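Local coordinates for salicylaldehyde dehydrogenase NahF (Pseudomonas putida, PDB 4JZ6), which probably oxidises salicylaldehyde to salicylate with NAD+ and water, a step of naphthalene degradation, as a member of the aldehyde dehydrogenase family, at residues A[60-65]-A[216-221]; A[33-38]-A[222-227]. One frame throughout, in Å; residues are numbered along the deposited sequence.

Contact 1 (A[60-65]-A[216-221]); sequences IKAAQA and NYLNSS
Asn216 meets helix 56-73 at Ala62 and Ala65. The bond from CA to CB is directed at the helix, and CB lies 4.2 Å from CB of Ala62, an approach that alanine allows. Next along the chain, CG sits 3.9 Å from the backbone O of Ala62 and ND2 of Asn216 4.0 Å from that same O; no hydrogen bond joins the two segments. With CG beside the backbone N (chi1 -57°), the amide is carried along the helix surface, where OD1 rests 3.6 Å from CB of Ala65. OD1 accepts a hydrogen bond from the backbone N of Asn25, while ND2 makes a weak one to Gly213 O, so both ends of this buried amide have polar partners. Residues 60-65 run nearly antiparallel to strand residues 216-218, at 165°, these short axes approaching to 8.7 Å. Strand 215-218 ends the mainly parallel sheet of the Rossmann-like NAD-binding domain, with Phe23 of strand 18-24 bonded to Tyr217 through the backbone, and the helix packs against its face. Two residues on, Leu218 points the same way and lays CD1 against Ala62 CB at 3.9 Å, an apolar touch. Val187 also touches both.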
# COMPACT_ATOMS: atom_id res chain seq x y z
N ILE A 60 -5.39 -23.62 6.68
CA ILE A 60 -6.60 -23.39 5.90
C ILE A 60 -7.82 -23.41 6.82
O ILE A 60 -8.76 -22.63 6.65
CB ILE A 60 -6.75 -24.42 4.77
CG1 ILE A 60 -5.52 -24.39 3.85
CG2 ILE A 60 -8.00 -24.15 3.97
CD1 ILE A 60 -5.16 -23.00 3.37
N LYS A 61 -7.79 -24.31 7.81
CA LYS A 61 -8.85 -24.39 8.81
C LYS A 61 -8.94 -23.07 9.57
O LYS A 61 -10.03 -22.61 9.91
CB LYS A 61 -8.58 -25.53 9.80
CG LYS A 61 -9.65 -26.60 9.81
CD LYS A 61 -9.49 -27.56 8.63
CE LYS A 61 -10.64 -28.56 8.55
NZ LYS A 61 -11.86 -27.99 7.89
N ALA A 62 -7.78 -22.47 9.82
CA ALA A 62 -7.70 -21.19 10.52
C ALA A 62 -8.32 -20.07 9.69
O ALA A 62 -9.04 -19.21 10.21
CB ALA A 62 -6.25 -20.86 10.86
N ALA A 63 -8.04 -20.07 8.39
CA ALA A 63 -8.57 -19.04 7.51
C ALA A 63 -10.08 -19.17 7.38
O ALA A 63 -10.81 -18.18 7.43
CB ALA A 63 -7.92 -19.13 6.15
N GLN A 64 -10.55 -20.41 7.21
CA GLN A 64 -11.97 -20.68 7.09
C GLN A 64 -12.72 -20.22 8.34
O GLN A 64 -13.76 -19.57 8.24
CB GLN A 64 -12.22 -22.16 6.79
CG GLN A 64 -11.77 -22.57 5.38
CD GLN A 64 -11.77 -24.08 5.17
OE1 GLN A 64 -11.84 -24.86 6.12
NE2 GLN A 64 -11.67 -24.50 3.91
N ALA A 65 -12.17 -20.55 9.50
CA ALA A 65 -12.71 -20.06 10.77
C ALA A 65 -12.79 -18.53 10.78
O ALA A 65 -13.82 -17.96 11.12
CB ALA A 65 -11.87 -20.56 11.93
N ASN A 216 -7.31 -16.37 15.45
CA ASN A 216 -6.86 -17.75 15.29
C ASN A 216 -5.34 -17.80 15.24
O ASN A 216 -4.71 -17.02 14.52
CB ASN A 216 -7.48 -18.36 14.04
CG ASN A 216 -9.01 -18.31 14.05
OD1 ASN A 216 -9.67 -19.25 14.49
ND2 ASN A 216 -9.57 -17.19 13.60
N TYR A 217 -4.74 -18.71 16.00
CA TYR A 217 -3.30 -18.70 16.24
C TYR A 217 -2.59 -19.91 15.65
O TYR A 217 -3.00 -21.05 15.87
CB TYR A 217 -3.03 -18.59 17.74
CG TYR A 217 -1.60 -18.84 18.17
CD1 TYR A 217 -1.30 -19.79 19.14
CD2 TYR A 217 -0.55 -18.11 17.61
CE1 TYR A 217 0.01 -20.02 19.54
CE2 TYR A 217 0.77 -18.34 18.01
CZ TYR A 217 1.04 -19.29 18.98
OH TYR A 217 2.34 -19.52 19.38
N LEU A 218 -1.53 -19.65 14.91
CA LEU A 218 -0.74 -20.70 14.30
C LEU A 218 0.74 -20.50 14.59
O LEU A 218 1.24 -19.37 14.58
CB LEU A 218 -0.94 -20.72 12.78
CG LEU A 218 -2.33 -21.02 12.23
CD1 LEU A 218 -2.35 -20.64 10.77
CD2 LEU A 218 -2.66 -22.48 12.41
N ASN A 219 1.43 -21.61 14.84
CA ASN A 219 2.88 -21.58 14.95
C ASN A 219 3.45 -22.86 14.35
O ASN A 219 2.74 -23.86 14.23
CB ASN A 219 3.31 -21.44 16.41
CG ASN A 219 4.56 -20.60 16.56
OD1 ASN A 219 5.40 -20.56 15.66
ND2 ASN A 219 4.69 -19.91 17.69
N SER A 220 4.71 -22.82 13.95
CA SER A 220 5.32 -23.98 13.32
C SER A 220 6.84 -23.94 13.39
O SER A 220 7.44 -22.92 13.70
CB SER A 220 4.90 -24.07 11.85
OG SER A 220 5.36 -22.94 11.12
N SER A 221 7.46 -25.08 13.10
CA SER A 221 8.90 -25.12 12.91
C SER A 221 9.22 -24.29 11.68
O SER A 221 8.40 -24.20 10.76
CB SER A 221 9.37 -26.57 12.74
OG SER A 221 8.54 -27.26 11.82

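Contact 2 (A[33-38]-A[222-227]); sequences DQQTFE and PDRSPE
The loop leading into strand 36-40 faces the turn before helix 225-233 without a backbone hydrogen bond; Arg224 reaches across to Asp33. Its chain is extended from CG to NE (chi2 -170°, chi3 179°), the reach that arginine offers, and the guanidinium meets the carboxylate from the opposite direction. Both terminal nitrogens converge on one oxygen: NH2 lies 3.1 Å from Asp33 OD2 in the salt bridge, whereas NH1 adds a weak bond to the same OD2 at 3.3 Å. The planes are 43° apart and both nitrogens share OD2, so this is neither a coplanar nor a two-oxygen pairing. The other oxygen, OD1, accepts a hydrogen bond from Ser31 OG and a weak one from the backbone N of Gln35, helping fix the carboxylate. NH1 also donates to Ala54 O. At the guanidinium edge, Gln35 places NE2 3.7 Å from Arg224 NH2, without a hydrogen bond. A leucine in place of Arg224 would probably leave the Asp33 carboxylate without its cationic mate and Ala54 O without this donor. The result is a surface salt bridge tying the loop beside the small N-terminal sheet to a strand-to-helix connection of the aldehyde dehydrogenase Rossmann-like domain.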
# COMPACT_ATOMS: atom_id res chain seq x y z
N ASP A 33 -1.45 -33.32 12.36
CA ASP A 33 -0.59 -34.49 12.32
C ASP A 33 -0.01 -34.82 13.69
O ASP A 33 0.94 -35.60 13.80
CB ASP A 33 0.53 -34.29 11.30
CG ASP A 33 1.34 -33.04 11.58
OD1 ASP A 33 0.92 -32.25 12.45
OD2 ASP A 33 2.39 -32.85 10.93
N GLN A 34 -0.60 -34.23 14.73
CA GLN A 34 -0.15 -34.41 16.12
C GLN A 34 1.36 -34.25 16.31
O GLN A 34 1.94 -34.83 17.22
CB GLN A 34 -0.61 -35.76 16.69
CG GLN A 34 -2.11 -35.99 16.67
CD GLN A 34 -2.58 -36.59 15.37
OE1 GLN A 34 -1.87 -37.38 14.74
NE2 GLN A 34 -3.79 -36.22 14.95
N GLN A 35 1.98 -33.46 15.44
CA GLN A 35 3.42 -33.25 15.49
C GLN A 35 3.75 -31.99 16.28
O GLN A 35 2.97 -31.04 16.31
CB GLN A 35 3.99 -33.15 14.07
CG GLN A 35 3.91 -34.43 13.28
CD GLN A 35 5.25 -35.12 13.15
OE1 GLN A 35 5.53 -36.09 13.86
NE2 GLN A 35 6.09 -34.62 12.25
N THR A 36 4.91 -32.00 16.92
CA THR A 36 5.35 -30.84 17.69
C THR A 36 6.70 -30.31 17.21
O THR A 36 7.34 -30.91 16.34
CB THR A 36 5.44 -31.16 19.19
OG1 THR A 36 6.26 -32.31 19.38
CG2 THR A 36 4.07 -31.42 19.76
N PHE A 37 7.10 -29.17 17.76
CA PHE A 37 8.43 -28.63 17.56
C PHE A 37 8.83 -27.92 18.85
O PHE A 37 7.97 -27.52 19.63
CB PHE A 37 8.46 -27.65 16.38
CG PHE A 37 7.77 -26.34 16.64
CD1 PHE A 37 8.48 -25.24 17.10
CD2 PHE A 37 6.41 -26.20 16.41
CE1 PHE A 37 7.85 -24.03 17.33
CE2 PHE A 37 5.77 -24.99 16.64
CZ PHE A 37 6.49 -23.90 17.10
N GLU A 38 10.14 -27.77 19.06
CA GLU A 38 10.62 -27.22 20.32
C GLU A 38 11.34 -25.89 20.17
O GLU A 38 11.89 -25.58 19.12
CB GLU A 38 11.52 -28.22 21.03
CG GLU A 38 10.81 -29.47 21.51
CD GLU A 38 11.77 -30.52 22.03
OE1 GLU A 38 12.94 -30.51 21.59
OE2 GLU A 38 11.35 -31.35 22.86
N PRO A 222 10.41 -23.67 11.66
CA PRO A 222 10.76 -22.75 10.56
C PRO A 222 10.80 -23.43 9.19
O PRO A 222 10.68 -22.74 8.18
CB PRO A 222 12.15 -22.25 10.96
CG PRO A 222 12.69 -23.29 11.88
CD PRO A 222 11.50 -23.80 12.64
N ASP A 223 10.95 -24.75 9.16
CA ASP A 223 10.98 -25.48 7.89
C ASP A 223 9.61 -25.48 7.22
O ASP A 223 9.49 -25.78 6.03
CB ASP A 223 11.47 -26.92 8.10
CG ASP A 223 10.42 -27.83 8.73
OD1 ASP A 223 10.18 -27.70 9.95
OD2 ASP A 223 9.83 -28.67 8.01
N ARG A 224 8.58 -25.13 8.00
CA ARG A 224 7.20 -25.15 7.52
C ARG A 224 6.67 -23.75 7.24
O ARG A 224 5.73 -23.59 6.46
CB ARG A 224 6.27 -25.83 8.53
CG ARG A 224 6.56 -27.30 8.77
CD ARG A 224 5.46 -27.94 9.59
NE ARG A 224 5.70 -29.37 9.81
CZ ARG A 224 4.83 -30.20 10.38
NH1 ARG A 224 3.65 -29.75 10.79
NH2 ARG A 224 5.13 -31.48 10.54
N SER A 225 7.28 -22.74 7.87
CA SER A 225 6.83 -21.35 7.76
C SER A 225 6.54 -20.87 6.33
O SER A 225 5.45 -20.37 6.07
CB SER A 225 7.79 -20.37 8.47
OG SER A 225 7.68 -20.47 9.87
N PRO A 226 7.52 -21.03 5.41
CA PRO A 226 7.25 -20.55 4.04
C PRO A 226 5.98 -21.12 3.43
O PRO A 226 5.16 -20.34 2.94
CB PRO A 226 8.49 -21.03 3.26
CG PRO A 226 9.18 -22.01 4.14
CD PRO A 226 8.88 -21.58 5.53
N GLU A 227 5.80 -22.43 3.47
CA GLU A 227 4.64 -23.04 2.81
C GLU A 227 3.32 -22.73 3.52
O GLU A 227 2.27 -22.65 2.88
CB GLU A 227 4.83 -24.55 2.64
CG GLU A 227 4.80 -25.33 3.93
CD GLU A 227 4.84 -26.82 3.68
OE1 GLU A 227 5.23 -27.58 4.60
OE2 GLU A 227 4.48 -27.23 2.55

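Contact 1 is buried and contact 2 lies at the surface, their centres about 12 Å apart, and the chemistry follows: small and apolar groups with an amide whose polar atoms are bonded to neighbouring backbone in the first, opposite charges in the second. Strand 215-218 and helix 225-233 are consecutive elements, so 216-221 runs directly into 222-227, and contact 1 is nested within the loop that contact 2 closes. The partners differ: helix 56-73 lies against the strand, whereas 33-38 is the loop and first part of an edge strand of the small N-terminal sheet. Phe37, from 33-38, packs on the Ser220 backbone of contact 1, with CE2 3.5 Å from Ser220 CA.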